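Local coordinates for cytochrome P450 (Picrophilus torridus, PDB 2RFB), which binds heme with an axial thiolate ligand and probably works as a monooxygenase that inserts one atom of molecular oxygen into a substrate, at residues R101-I106 / R302-I307; G198-V203 / S219-E224; I204-D209 / R227-I232. All blocks are in the same frame, centred on the assembly; numbering follows the deposited sequence.

Contacts 1 and 2 are buried, while contact 3 is only partly so and lies farthest from the chain's centre. Contacts 2 and 3 share helices 175-206 and 218-228: contact 2 joins their sides through apolar groups, contact 3 their C-terminal ends through a carboxylate, two tyrosines and a water. Contact 1 instead brings helix 101-111 against helix 298-315, and sets a single buried carboxylate among aliphatic groups without a hydrogen bond between its segments. Contact 1 meets contact 2 where A305 packs on V222 and M200 and where R302 forms a salt bridge with E223; contacts 1 and 3 do not touch. N199 and V203 of contact 2 touch Y229 of contact 3, and I204 touches F221.

Contact 1. Residues R101-I106 / R302-I307; sequences RLPVNI and RLEASI
E304 reaches from helix 298-315 to L102, P103 and I106 of helix 101-111, an E-helix to L-helix contact in the four-helix core of the cytochrome P450 fold. The two short segments run roughly antiparallel, 135° between their directions, with axes 11.3 Å apart at closest. That spacing is bridged by one long side chain: CG of E304 is anti to the carbonyl carbon (chi1 -79°), and the extended chain beyond it carries the carboxylate across to the facing helix.

The van der Waals contacts are divided between the two carboxylate oxygens. OE1 lies against the proline, 3.3 Å from P103 CA and also touching P103 CB, while L102 CG stands 4.1 Å from the same E304 oxygen. OE2 faces the isoleucine, with I106 CG2 3.6 Å away, and I106 CG1 comes to 3.9 Å from E304 CD. L102 and I106 each run alongside the glutamate in the reverse direction, so their branches flank its end rather than meeting it head-on.

Polar bonding between the two segments is absent. E304 also touches T193 of helix 175-206, and P103 packs on N190 and T194 of that helix; I106 leans on F77 and I78 of helix 75-86, so all four core helices meet here. The E304 side chain is about 5 Å from the heme, and its burial against L102, P103 and I106 would probably favour a raised pKa.

A side-chain hydrogen bond of N105 stays within helix 101-111. N105 folds its amide back on the preceding turn, where R101 O accepts N105 ND2 at 2.8 Å and N105 N at 3.1 Å, the two donors arriving from opposite faces of the carbonyl plane.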
ATOM      1  N   ARG A 101       5.454   8.443   9.827  1.00 65.12           N
ATOM      2  CA  ARG A 101       6.363   7.824  10.796  1.00 66.11           C
ATOM      3  C   ARG A 101       5.845   6.492  11.321  1.00 65.97           C
ATOM      4  O   ARG A 101       6.631   5.618  11.785  1.00 66.29           O
ATOM      5  CB  ARG A 101       6.660   8.770  11.971  1.00 65.98           C
ATOM      6  CG  ARG A 101       7.332  10.096  11.590  1.00 67.46           C
ATOM      7  CD  ARG A 101       8.385  10.493  12.648  1.00 73.69           C
ATOM      8  NE  ARG A 101       8.024  11.648  13.461  1.00 76.93           N
ATOM      9  CZ  ARG A 101       8.413  11.860  14.732  1.00 77.93           C
ATOM     10  NH1 ARG A 101       9.162  10.979  15.395  1.00 77.26           N
ATOM     11  NH2 ARG A 101       8.021  12.960  15.354  1.00 73.68           N
ATOM     12  N   LEU A 102       4.529   6.358  11.290  1.00 65.22           N
ATOM     13  CA  LEU A 102       3.869   5.220  11.884  1.00 65.88           C
ATOM     14  C   LEU A 102       4.222   3.957  11.098  1.00 65.06           C
ATOM     15  O   LEU A 102       4.811   3.050  11.654  1.00 65.07           O
ATOM     16  CB  LEU A 102       2.343   5.448  12.005  1.00 65.66           C
ATOM     17  CG  LEU A 102       1.505   4.216  12.399  1.00 66.76           C
ATOM     18  CD1 LEU A 102       1.576   3.935  13.894  1.00 64.81           C
ATOM     19  CD2 LEU A 102       0.054   4.380  11.985  1.00 67.78           C
ATOM     20  N   PRO A 103       3.883   3.894   9.803  1.00 65.33           N
ATOM     21  CA  PRO A 103       4.167   2.699   8.976  1.00 64.83           C
ATOM     22  C   PRO A 103       5.661   2.366   8.899  1.00 64.91           C
ATOM     23  O   PRO A 103       6.026   1.193   8.864  1.00 66.14           O
ATOM     24  CB  PRO A 103       3.626   3.094   7.602  1.00 64.60           C
ATOM     25  CG  PRO A 103       3.703   4.649   7.615  1.00 65.57           C
ATOM     26  CD  PRO A 103       3.184   4.925   9.013  1.00 65.91           C
ATOM     27  N   VAL A 104       6.536   3.364   8.950  1.00 63.49           N
ATOM     28  CA  VAL A 104       7.951   3.064   8.925  1.00 61.62           C
ATOM     29  C   VAL A 104       8.473   2.451  10.217  1.00 61.64           C
ATOM     30  O   VAL A 104       9.423   1.697  10.184  1.00 61.56           O
ATOM     31  CB  VAL A 104       8.830   4.288   8.422  1.00 61.88           C
ATOM     32  CG1 VAL A 104       8.935   5.385   9.433  1.00 57.04           C
ATOM     33  CG2 VAL A 104      10.221   3.812   8.038  1.00 62.40           C
ATOM     34  N   ASN A 105       7.888   2.788  11.366  1.00 62.19           N
ATOM     35  CA  ASN A 105       8.248   2.112  12.634  1.00 62.35           C
ATOM     36  C   ASN A 105       7.753   0.676  12.658  1.00 62.84           C
ATOM     37  O   ASN A 105       8.460  -0.224  13.080  1.00 62.20           O
ATOM     38  CB  ASN A 105       7.667   2.849  13.810  1.00 62.63           C
ATOM     39  CG  ASN A 105       8.612   3.934  14.355  1.00 65.77           C
ATOM     40  OD1 ASN A 105       9.538   3.635  15.104  1.00 70.17           O
ATOM     41  ND2 ASN A 105       8.359   5.183  14.009  1.00 66.34           N
ATOM     42  N   ILE A 106       6.530   0.459  12.167  1.00 63.95           N
ATOM     43  CA  ILE A 106       5.902  -0.835  12.278  1.00 64.97           C
ATOM     44  C   ILE A 106       6.651  -1.808  11.384  1.00 65.41           C
ATOM     45  O   ILE A 106       6.968  -2.939  11.801  1.00 65.49           O
ATOM     46  CB  ILE A 106       4.393  -0.790  11.842  1.00 66.00           C
ATOM     47  CG1 ILE A 106       3.591   0.185  12.707  1.00 64.68           C
ATOM     48  CG2 ILE A 106       3.762  -2.172  11.918  1.00 65.81           C
ATOM     49  CD1 ILE A 106       4.030   0.177  14.162  1.00 65.80           C
ATOM     50  N   ARG A 302      -4.840  -2.838   7.331  1.00 68.34           N
ATOM     51  CA  ARG A 302      -6.137  -2.765   8.018  1.00 69.82           C
ATOM     52  C   ARG A 302      -5.953  -2.492   9.474  1.00 68.73           C
ATOM     53  O   ARG A 302      -6.662  -1.663  10.023  1.00 69.49           O
ATOM     54  CB  ARG A 302      -6.994  -4.057   7.840  1.00 68.35           C
ATOM     55  CG  ARG A 302      -7.677  -4.098   6.483  1.00 70.53           C
ATOM     56  CD  ARG A 302      -8.521  -5.397   6.209  1.00 72.84           C
ATOM     57  NE  ARG A 302      -9.351  -5.244   5.022  1.00 77.95           N
ATOM     58  CZ  ARG A 302      -9.022  -5.701   3.815  1.00 84.68           C
ATOM     59  NH1 ARG A 302      -7.893  -6.385   3.655  1.00 87.47           N
ATOM     60  NH2 ARG A 302      -9.818  -5.478   2.767  1.00 84.03           N
ATOM     61  N   LEU A 303      -5.008  -3.189  10.103  1.00 68.34           N
ATOM     62  CA  LEU A 303      -4.824  -3.045  11.544  1.00 68.01           C
ATOM     63  C   LEU A 303      -4.197  -1.686  11.904  1.00 67.92           C
ATOM     64  O   LEU A 303      -4.545  -1.112  12.938  1.00 70.01           O
ATOM     65  CB  LEU A 303      -3.951  -4.175  12.084  1.00 67.35           C
ATOM     66  CG  LEU A 303      -4.082  -4.718  13.522  1.00 68.79           C
ATOM     67  CD1 LEU A 303      -2.699  -5.091  14.064  1.00 68.05           C
ATOM     68  CD2 LEU A 303      -4.860  -3.887  14.569  1.00 66.13           C
ATOM     69  N   GLU A 304      -3.260  -1.190  11.089  1.00 66.47           N
ATOM     70  CA  GLU A 304      -2.682   0.128  11.300  1.00 67.11           C
ATOM     71  C   GLU A 304      -3.666   1.259  11.133  1.00 65.49           C
ATOM     72  O   GLU A 304      -3.630   2.205  11.890  1.00 66.41           O
ATOM     73  CB  GLU A 304      -1.511   0.396  10.346  1.00 68.59           C
ATOM     74  CG  GLU A 304      -0.235  -0.252  10.772  1.00 72.36           C
ATOM     75  CD  GLU A 304       0.901   0.008   9.829  1.00 77.63           C
ATOM     76  OE1 GLU A 304       1.263   1.192   9.599  1.00 77.56           O
ATOM     77  OE2 GLU A 304       1.454  -0.998   9.348  1.00 82.06           O
ATOM     78  N   ALA A 305      -4.490   1.207  10.111  1.00 63.89           N
ATOM     79  CA  ALA A 305      -5.473   2.253   9.884  1.00 63.79           C
ATOM     80  C   ALA A 305      -6.480   2.257  11.039  1.00 63.61           C
ATOM     81  O   ALA A 305      -6.836   3.331  11.612  1.00 63.40           O
ATOM     82  CB  ALA A 305      -6.193   2.017   8.560  1.00 63.05           C
ATOM     83  N   SER A 306      -6.895   1.061  11.423  1.00 62.19           N
ATOM     84  CA  SER A 306      -7.890   0.951  12.482  1.00 63.02           C
ATOM     85  C   SER A 306      -7.418   1.605  13.807  1.00 63.18           C
ATOM     86  O   SER A 306      -8.206   2.279  14.520  1.00 63.26           O
ATOM     87  CB  SER A 306      -8.203  -0.500  12.714  1.00 61.75           C
ATOM     88  OG  SER A 306      -8.799  -0.639  13.973  1.00 67.61           O
ATOM     89  N   ILE A 307      -6.138   1.419  14.146  1.00 62.63           N
ATOM     90  CA  ILE A 307      -5.648   1.983  15.391  1.00 61.81           C
ATOM     91  C   ILE A 307      -5.459   3.486  15.154  1.00 62.18           C
ATOM     92  O   ILE A 307      -5.747   4.288  16.058  1.00 61.96           O
ATOM     93  CB  ILE A 307      -4.331   1.266  15.840  1.00 62.20           C
ATOM     94  CG1 ILE A 307      -4.615  -0.072  16.501  1.00 59.07           C
ATOM     95  CG2 ILE A 307      -3.428   2.148  16.700  1.00 59.50           C
ATOM     96  CD1 ILE A 307      -3.489  -1.116  16.208  1.00 53.42           C
TER

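Contact 2. Residues G198-V203 / S219-E224; sequences GNMIRV and SGFVEE
The F221 ring of the K-helix, the helix that carries the ExxR motif (E224 to R227), fits between M200 and V203 on one side of the long I-helix, 175-206. The two short segments pass nearly at right angles, 101° apart in direction, and their axes approach to 10.5 Å. No hydrogen bond links the segments; the side chains that meet are apolar.

CG of F221 is anti to the backbone N (chi1 -176°), which swings the ring out from the flank of its own helix toward the neighbour. M200 meets the ring at its rim: CB is 3.8 Å from F221 CE2 and near the ring plane, and the backbone oxygen M200 O lies in that plane as well, 4.0 Å from F221 CE2. The sulfur gives an edge-on Met-aromatic contact, with M200 SD 5.4 Å from the centroid of the F221 ring. M200 SD also touches V222 CG2 at 3.9 Å. V203 comes from the opposite direction to the phenylalanine and sets CG1 3.6 Å from F221 CZ, CB lying almost as near. Replacing F221 with an alanine would probably open a gap between the helices and leave M200 and V203 without the ring they pack on.

Helix 298-315 lies against the junction, A305 touching both M200 and V222, and L309 touching F221; F277 meets the F221 ring from a loop. One turn on, E224 forms salt bridges with R227 and R281. This glutamate and pair of arginines, next to the crossing of the I- and K-helices, is the Glu-Arg-Arg triad characteristic of the P450 fold.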
ATOM      1  N   GLY A 198      -4.315   9.973   5.902  1.00 61.73           N
ATOM      2  CA  GLY A 198      -4.753  11.306   5.496  1.00 61.47           C
ATOM      3  C   GLY A 198      -6.113  11.240   4.826  1.00 63.05           C
ATOM      4  O   GLY A 198      -6.926  12.138   5.004  1.00 64.08           O
ATOM      5  N   ASN A 199      -6.402  10.175   4.073  1.00 62.95           N
ATOM      6  CA  ASN A 199      -7.703  10.098   3.462  1.00 63.28           C
ATOM      7  C   ASN A 199      -8.832   9.813   4.498  1.00 64.70           C
ATOM      8  O   ASN A 199      -9.962  10.324   4.324  1.00 64.79           O
ATOM      9  CB  ASN A 199      -7.712   9.068   2.339  1.00 63.60           C
ATOM     10  CG  ASN A 199      -6.767   9.439   1.172  1.00 65.38           C
ATOM     11  OD1 ASN A 199      -6.285  10.573   1.058  1.00 62.98           O
ATOM     12  ND2 ASN A 199      -6.445   8.445   0.356  1.00 59.62           N
ATOM     13  N   MET A 200      -8.558   9.067   5.576  1.00 64.10           N
ATOM     14  CA  MET A 200      -9.581   8.921   6.636  1.00 64.81           C
ATOM     15  C   MET A 200      -9.840  10.257   7.334  1.00 65.07           C
ATOM     16  O   MET A 200     -10.967  10.530   7.816  1.00 64.09           O
ATOM     17  CB  MET A 200      -9.201   7.899   7.695  1.00 64.10           C
ATOM     18  CG  MET A 200      -8.865   6.507   7.085  1.00 65.59           C
ATOM     19  SD  MET A 200      -8.822   5.283   8.395  1.00 65.14           S
ATOM     20  CE  MET A 200      -7.271   5.650   9.198  1.00 64.13           C
ATOM     21  N   ILE A 201      -8.813  11.109   7.366  1.00 64.61           N
ATOM     22  CA  ILE A 201      -8.982  12.372   8.084  1.00 64.51           C
ATOM     23  C   ILE A 201      -9.864  13.224   7.168  1.00 64.38           C
ATOM     24  O   ILE A 201     -10.779  13.894   7.624  1.00 64.20           O
ATOM     25  CB  ILE A 201      -7.606  13.035   8.457  1.00 64.58           C
ATOM     26  CG1 ILE A 201      -6.919  12.229   9.559  1.00 64.27           C
ATOM     27  CG2 ILE A 201      -7.764  14.507   8.863  1.00 63.42           C
ATOM     28  CD1 ILE A 201      -5.420  12.496   9.704  1.00 64.80           C
ATOM     29  N   ARG A 202      -9.628  13.143   5.871  1.00 63.76           N
ATOM     30  CA  ARG A 202     -10.493  13.812   4.927  1.00 64.44           C
ATOM     31  C   ARG A 202     -11.980  13.346   4.989  1.00 64.80           C
ATOM     32  O   ARG A 202     -12.918  14.137   4.865  1.00 65.43           O
ATOM     33  CB  ARG A 202      -9.909  13.615   3.540  1.00 64.51           C
ATOM     34  CG  ARG A 202     -10.683  14.249   2.474  1.00 64.65           C
ATOM     35  CD  ARG A 202      -9.977  14.088   1.170  1.00 66.31           C
ATOM     36  NE  ARG A 202     -10.806  14.653   0.096  1.00 69.62           N
ATOM     37  CZ  ARG A 202     -10.562  14.473  -1.198  1.00 70.86           C
ATOM     38  NH1 ARG A 202      -9.508  13.771  -1.607  1.00 70.43           N
ATOM     39  NH2 ARG A 202     -11.360  15.008  -2.082  1.00 71.42           N
ATOM     40  N   VAL A 203     -12.232  12.063   5.172  1.00 64.95           N
ATOM     41  CA  VAL A 203     -13.643  11.672   5.276  1.00 63.39           C
ATOM     42  C   VAL A 203     -14.228  12.386   6.495  1.00 63.56           C
ATOM     43  O   VAL A 203     -15.318  12.987   6.408  1.00 64.05           O
ATOM     44  CB  VAL A 203     -13.845  10.136   5.396  1.00 63.36           C
ATOM     45  CG1 VAL A 203     -15.319   9.814   5.775  1.00 60.58           C
ATOM     46  CG2 VAL A 203     -13.386   9.435   4.135  1.00 60.09           C
ATOM     47  N   SER A 219     -13.146  -0.969  11.596  1.00 66.43           N
ATOM     48  CA  SER A 219     -12.942  -1.770  10.395  1.00 68.01           C
ATOM     49  C   SER A 219     -13.765  -1.293   9.231  1.00 68.05           C
ATOM     50  O   SER A 219     -13.223  -1.033   8.146  1.00 69.02           O
ATOM     51  CB  SER A 219     -13.256  -3.235  10.634  1.00 68.07           C
ATOM     52  OG  SER A 219     -12.236  -3.771  11.455  1.00 73.30           O
ATOM     53  N   GLY A 220     -15.063  -1.143   9.481  1.00 67.69           N
ATOM     54  CA  GLY A 220     -16.013  -0.712   8.480  1.00 66.72           C
ATOM     55  C   GLY A 220     -15.674   0.628   7.911  1.00 66.47           C
ATOM     56  O   GLY A 220     -15.758   0.805   6.694  1.00 67.98           O
ATOM     57  N   PHE A 221     -15.261   1.568   8.766  1.00 65.61           N
ATOM     58  CA  PHE A 221     -14.852   2.901   8.297  1.00 65.53           C
ATOM     59  C   PHE A 221     -13.590   2.821   7.415  1.00 65.61           C
ATOM     60  O   PHE A 221     -13.460   3.521   6.392  1.00 66.78           O
ATOM     61  CB  PHE A 221     -14.645   3.848   9.489  1.00 65.74           C
ATOM     62  CG  PHE A 221     -14.324   5.280   9.102  1.00 65.68           C
ATOM     63  CD1 PHE A 221     -15.309   6.247   9.090  1.00 68.36           C
ATOM     64  CD2 PHE A 221     -13.064   5.651   8.756  1.00 68.11           C
ATOM     65  CE1 PHE A 221     -15.048   7.565   8.740  1.00 68.65           C
ATOM     66  CE2 PHE A 221     -12.779   6.994   8.415  1.00 71.62           C
ATOM     67  CZ  PHE A 221     -13.780   7.948   8.419  1.00 67.67           C
ATOM     68  N   VAL A 222     -12.675   1.936   7.777  1.00 65.69           N
ATOM     69  CA  VAL A 222     -11.410   1.795   7.052  1.00 65.08           C
ATOM     70  C   VAL A 222     -11.733   1.203   5.696  1.00 66.35           C
ATOM     71  O   VAL A 222     -11.228   1.714   4.666  1.00 66.65           O
ATOM     72  CB  VAL A 222     -10.393   0.889   7.851  1.00 65.53           C
ATOM     73  CG1 VAL A 222      -9.236   0.431   6.968  1.00 61.60           C
ATOM     74  CG2 VAL A 222      -9.896   1.614   9.148  1.00 61.96           C
ATOM     75  N   GLU A 223     -12.626   0.193   5.672  1.00 65.79           N
ATOM     76  CA  GLU A 223     -13.015  -0.408   4.397  1.00 66.89           C
ATOM     77  C   GLU A 223     -13.650   0.641   3.491  1.00 66.61           C
ATOM     78  O   GLU A 223     -13.332   0.683   2.303  1.00 67.14           O
ATOM     79  CB  GLU A 223     -13.974  -1.626   4.509  1.00 67.08           C
ATOM     80  CG  GLU A 223     -13.370  -2.991   4.956  1.00 70.88           C
ATOM     81  CD  GLU A 223     -11.966  -3.335   4.372  1.00 77.20           C
ATOM     82  OE1 GLU A 223     -10.995  -3.512   5.167  1.00 73.95           O
ATOM     83  OE2 GLU A 223     -11.838  -3.438   3.126  1.00 79.65           O
ATOM     84  N   GLU A 224     -14.536   1.485   4.025  1.00 65.68           N
ATOM     85  CA  GLU A 224     -15.219   2.411   3.127  1.00 65.42           C
ATOM     86  C   GLU A 224     -14.272   3.524   2.672  1.00 66.07           C
ATOM     87  O   GLU A 224     -14.426   4.066   1.559  1.00 66.56           O
ATOM     88  CB  GLU A 224     -16.542   2.927   3.713  1.00 65.29           C
ATOM     89  CG  GLU A 224     -17.301   3.925   2.834  1.00 65.76           C
ATOM     90  CD  GLU A 224     -18.008   3.328   1.633  1.00 68.30           C
ATOM     91  OE1 GLU A 224     -17.652   2.221   1.162  1.00 71.72           O
ATOM     92  OE2 GLU A 224     -18.965   3.965   1.140  1.00 67.21           O
TER

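Contact 3. Residues I204-D209 / R227-I232; sequences IDENPD and RYYSPI
The backbones of E206 and Y229 stay well apart, 12.1 Å between their CA atoms, and both segments leave helical geometry here, at N207 after helix 175-206 and at Y229 after helix 218-228. Long side chains span the distance. E206 is extended beyond CG and Y229 advances from the opposite direction, its CG anti to the carbonyl carbon (chi1 -75°), so that carboxylate and phenol meet between the helix ends.

Y229 OH donates to E206 OE1. The modelled separation of 2.4 Å between Y229 OH and E206 OE1 is too short to be taken literally. OE1 lies in the ring plane at the tyrosine edge, while the carboxylate itself is turned 72° from the ring. One face of the Y229 ring is covered by its neighbour: Y228 CD2 sits 3.5 Å above the Y229 ring plane, over its centre.

A water links E206, N207 and Y228. It donates to E206 OE1 at 2.8 Å, accepts from N207 ND2 at 2.9 Å and is hydrogen-bonded to Y228 OH at 3.0 Å, so both tyrosines reach the same glutamate oxygen, one directly and one through water. The other oxygen, E206 OE2, forms a salt bridge with R202, which also makes a cation-pi contact with Y229 and would probably favour the charged carboxylate.

The contact thus joins the C-terminal ends of helices 175-206 and 218-228. V203 and L335 pack on Y229, N199 ND2 donates a hydrogen bond to Y229 O, and the chain beyond runs inward, pairing with L335 at P231 and touching the heme through P231 and I232.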
ATOM      1  N   ILE A 204     -13.522  12.315   7.624  1.00 62.82           N
ATOM      2  CA  ILE A 204     -14.035  12.907   8.860  1.00 63.98           C
ATOM      3  C   ILE A 204     -14.331  14.412   8.675  1.00 64.82           C
ATOM      4  O   ILE A 204     -15.436  14.867   8.980  1.00 65.09           O
ATOM      5  CB  ILE A 204     -13.084  12.746  10.058  1.00 63.96           C
ATOM      6  CG1 ILE A 204     -12.784  11.261  10.360  1.00 63.66           C
ATOM      7  CG2 ILE A 204     -13.681  13.449  11.273  1.00 64.51           C
ATOM      8  CD1 ILE A 204     -14.038  10.445  10.678  1.00 63.92           C
ATOM      9  N   ASP A 205     -13.340  15.164   8.187  1.00 64.62           N
ATOM     10  CA  ASP A 205     -13.499  16.553   7.769  1.00 65.13           C
ATOM     11  C   ASP A 205     -14.752  16.771   6.938  1.00 65.45           C
ATOM     12  O   ASP A 205     -15.441  17.756   7.122  1.00 65.23           O
ATOM     13  CB  ASP A 205     -12.273  16.985   6.929  1.00 66.40           C
ATOM     14  CG  ASP A 205     -12.410  18.404   6.331  1.00 67.25           C
ATOM     15  OD1 ASP A 205     -12.544  18.524   5.083  1.00 67.17           O
ATOM     16  OD2 ASP A 205     -12.391  19.372   7.122  1.00 62.26           O
ATOM     17  N   GLU A 206     -15.045  15.868   6.005  1.00 66.38           N
ATOM     18  CA  GLU A 206     -16.167  16.084   5.070  1.00 66.94           C
ATOM     19  C   GLU A 206     -17.498  15.586   5.615  1.00 67.62           C
ATOM     20  O   GLU A 206     -18.556  15.993   5.168  1.00 68.11           O
ATOM     21  CB  GLU A 206     -15.866  15.505   3.676  1.00 65.86           C
ATOM     22  CG  GLU A 206     -14.742  16.235   2.942  1.00 65.57           C
ATOM     23  CD  GLU A 206     -14.199  15.461   1.727  1.00 67.95           C
ATOM     24  OE1 GLU A 206     -14.660  14.316   1.453  1.00 68.26           O
ATOM     25  OE2 GLU A 206     -13.326  16.009   1.008  1.00 69.40           O
ATOM     26  N   ASN A 207     -17.453  14.724   6.615  1.00 68.84           N
ATOM     27  CA  ASN A 207     -18.677  14.125   7.138  1.00 68.74           C
ATOM     28  C   ASN A 207     -18.617  14.160   8.644  1.00 69.04           C
ATOM     29  O   ASN A 207     -18.432  13.152   9.288  1.00 69.17           O
ATOM     30  CB  ASN A 207     -18.795  12.694   6.611  1.00 68.60           C
ATOM     31  CG  ASN A 207     -18.925  12.639   5.092  1.00 69.07           C
ATOM     32  OD1 ASN A 207     -19.995  12.860   4.562  1.00 73.37           O
ATOM     33  ND2 ASN A 207     -17.845  12.325   4.394  1.00 68.49           N
ATOM     34  N   PRO A 208     -18.716  15.347   9.227  1.00 70.13           N
ATOM     35  CA  PRO A 208     -18.478  15.401  10.672  1.00 70.85           C
ATOM     36  C   PRO A 208     -19.433  14.613  11.600  1.00 72.27           C
ATOM     37  O   PRO A 208     -19.113  14.409  12.770  1.00 73.21           O
ATOM     38  CB  PRO A 208     -18.521  16.910  10.988  1.00 70.71           C
ATOM     39  CG  PRO A 208     -19.248  17.534   9.841  1.00 70.72           C
ATOM     40  CD  PRO A 208     -18.984  16.673   8.638  1.00 69.98           C
ATOM     41  N   ASP A 209     -20.597  14.167  11.171  1.00 72.81           N
ATOM     42  CA  ASP A 209     -21.309  13.388  12.179  1.00 73.91           C
ATOM     43  C   ASP A 209     -21.151  11.875  12.006  1.00 73.84           C
ATOM     44  O   ASP A 209     -21.858  11.084  12.650  1.00 74.08           O
ATOM     45  CB  ASP A 209     -22.763  13.850  12.391  1.00 74.67           C
ATOM     46  CG  ASP A 209     -23.503  14.053  11.098  1.00 76.19           C
ATOM     47  OD1 ASP A 209     -24.288  15.036  11.011  1.00 76.80           O
ATOM     48  OD2 ASP A 209     -23.276  13.239  10.175  1.00 77.91           O
ATOM     49  N   ARG A 227     -12.366   2.085  -0.324  1.00 63.96           N
ATOM     50  CA  ARG A 227     -13.229   2.163  -1.472  1.00 64.93           C
ATOM     51  C   ARG A 227     -13.341   3.599  -2.019  1.00 64.67           C
ATOM     52  O   ARG A 227     -13.335   3.830  -3.255  1.00 64.80           O
ATOM     53  CB  ARG A 227     -14.603   1.709  -1.042  1.00 63.78           C
ATOM     54  CG  ARG A 227     -15.485   1.439  -2.207  1.00 66.37           C
ATOM     55  CD  ARG A 227     -16.983   1.550  -1.747  1.00 69.34           C
ATOM     56  NE  ARG A 227     -17.490   2.383  -2.771  1.00 72.46           N
ATOM     57  CZ  ARG A 227     -17.968   3.600  -2.673  1.00 69.28           C
ATOM     58  NH1 ARG A 227     -18.207   4.183  -1.520  1.00 67.85           N
ATOM     59  NH2 ARG A 227     -18.284   4.183  -3.820  1.00 73.53           N
ATOM     60  N   TYR A 228     -13.470   4.552  -1.106  1.00 63.06           N
ATOM     61  CA  TYR A 228     -13.984   5.828  -1.509  1.00 63.84           C
ATOM     62  C   TYR A 228     -12.871   6.806  -1.905  1.00 63.98           C
ATOM     63  O   TYR A 228     -13.035   7.547  -2.881  1.00 64.04           O
ATOM     64  CB  TYR A 228     -14.870   6.333  -0.411  1.00 63.85           C
ATOM     65  CG  TYR A 228     -15.569   7.643  -0.574  1.00 64.61           C
ATOM     66  CD1 TYR A 228     -16.825   7.706  -1.136  1.00 62.65           C
ATOM     67  CD2 TYR A 228     -15.035   8.816  -0.014  1.00 67.67           C
ATOM     68  CE1 TYR A 228     -17.493   8.897  -1.276  1.00 65.24           C
ATOM     69  CE2 TYR A 228     -15.716  10.029  -0.091  1.00 65.84           C
ATOM     70  CZ  TYR A 228     -16.955  10.064  -0.730  1.00 68.53           C
ATOM     71  OH  TYR A 228     -17.691  11.246  -0.781  1.00 67.38           O
ATOM     72  N   TYR A 229     -11.752   6.778  -1.172  1.00 63.95           N
ATOM     73  CA  TYR A 229     -10.537   7.559  -1.487  1.00 63.96           C
ATOM     74  C   TYR A 229      -9.320   6.586  -1.568  1.00 64.70           C
ATOM     75  O   TYR A 229      -8.471   6.518  -0.656  1.00 63.68           O
ATOM     76  CB  TYR A 229     -10.340   8.607  -0.405  1.00 63.20           C
ATOM     77  CG  TYR A 229     -11.288   9.779  -0.488  1.00 62.22           C
ATOM     78  CD1 TYR A 229     -11.755  10.372   0.664  1.00 63.75           C
ATOM     79  CD2 TYR A 229     -11.704  10.323  -1.724  1.00 63.27           C
ATOM     80  CE1 TYR A 229     -12.630  11.487   0.632  1.00 61.43           C
ATOM     81  CE2 TYR A 229     -12.581  11.440  -1.775  1.00 61.66           C
ATOM     82  CZ  TYR A 229     -13.024  12.023  -0.565  1.00 63.60           C
ATOM     83  OH  TYR A 229     -13.892  13.125  -0.501  1.00 62.74           O
ATOM     84  N   SER A 230      -9.279   5.795  -2.653  1.00 64.85           N
ATOM     85  CA  SER A 230      -8.344   4.687  -2.769  1.00 63.98           C
ATOM     86  C   SER A 230      -6.925   5.224  -2.844  1.00 64.54           C
ATOM     87  O   SER A 230      -6.610   6.017  -3.713  1.00 64.36           O
ATOM     88  CB  SER A 230      -8.642   3.851  -4.008  1.00 63.61           C
ATOM     89  OG  SER A 230      -9.977   3.397  -3.982  1.00 60.58           O
ATOM     90  N   PRO A 231      -6.053   4.796  -1.917  1.00 64.52           N
ATOM     91  CA  PRO A 231      -4.665   5.335  -1.930  1.00 63.96           C
ATOM     92  C   PRO A 231      -3.983   5.148  -3.289  1.00 63.99           C
ATOM     93  O   PRO A 231      -3.278   6.069  -3.802  1.00 64.70           O
ATOM     94  CB  PRO A 231      -3.985   4.560  -0.805  1.00 62.37           C
ATOM     95  CG  PRO A 231      -5.121   4.277   0.141  1.00 65.21           C
ATOM     96  CD  PRO A 231      -6.289   3.895  -0.784  1.00 63.86           C
ATOM     97  N   ILE A 232      -4.234   4.010  -3.895  1.00 63.64           N
ATOM     98  CA  ILE A 232      -3.733   3.735  -5.248  1.00 65.13           C
ATOM     99  C   ILE A 232      -4.855   3.829  -6.272  1.00 65.28           C
ATOM    100  O   ILE A 232      -5.831   3.072  -6.205  1.00 65.24           O
ATOM    101  CB  ILE A 232      -3.045   2.334  -5.320  1.00 66.09           C
ATOM    102  CG1 ILE A 232      -1.824   2.362  -4.344  1.00 67.80           C
ATOM    103  CG2 ILE A 232      -2.623   2.000  -6.795  1.00 61.70           C
ATOM    104  CD1 ILE A 232      -0.968   1.131  -4.420  1.00 73.45           C
TER
HETATM  105  O   HOH W   1     -17.000  12.805   1.684  1.00 58.25           O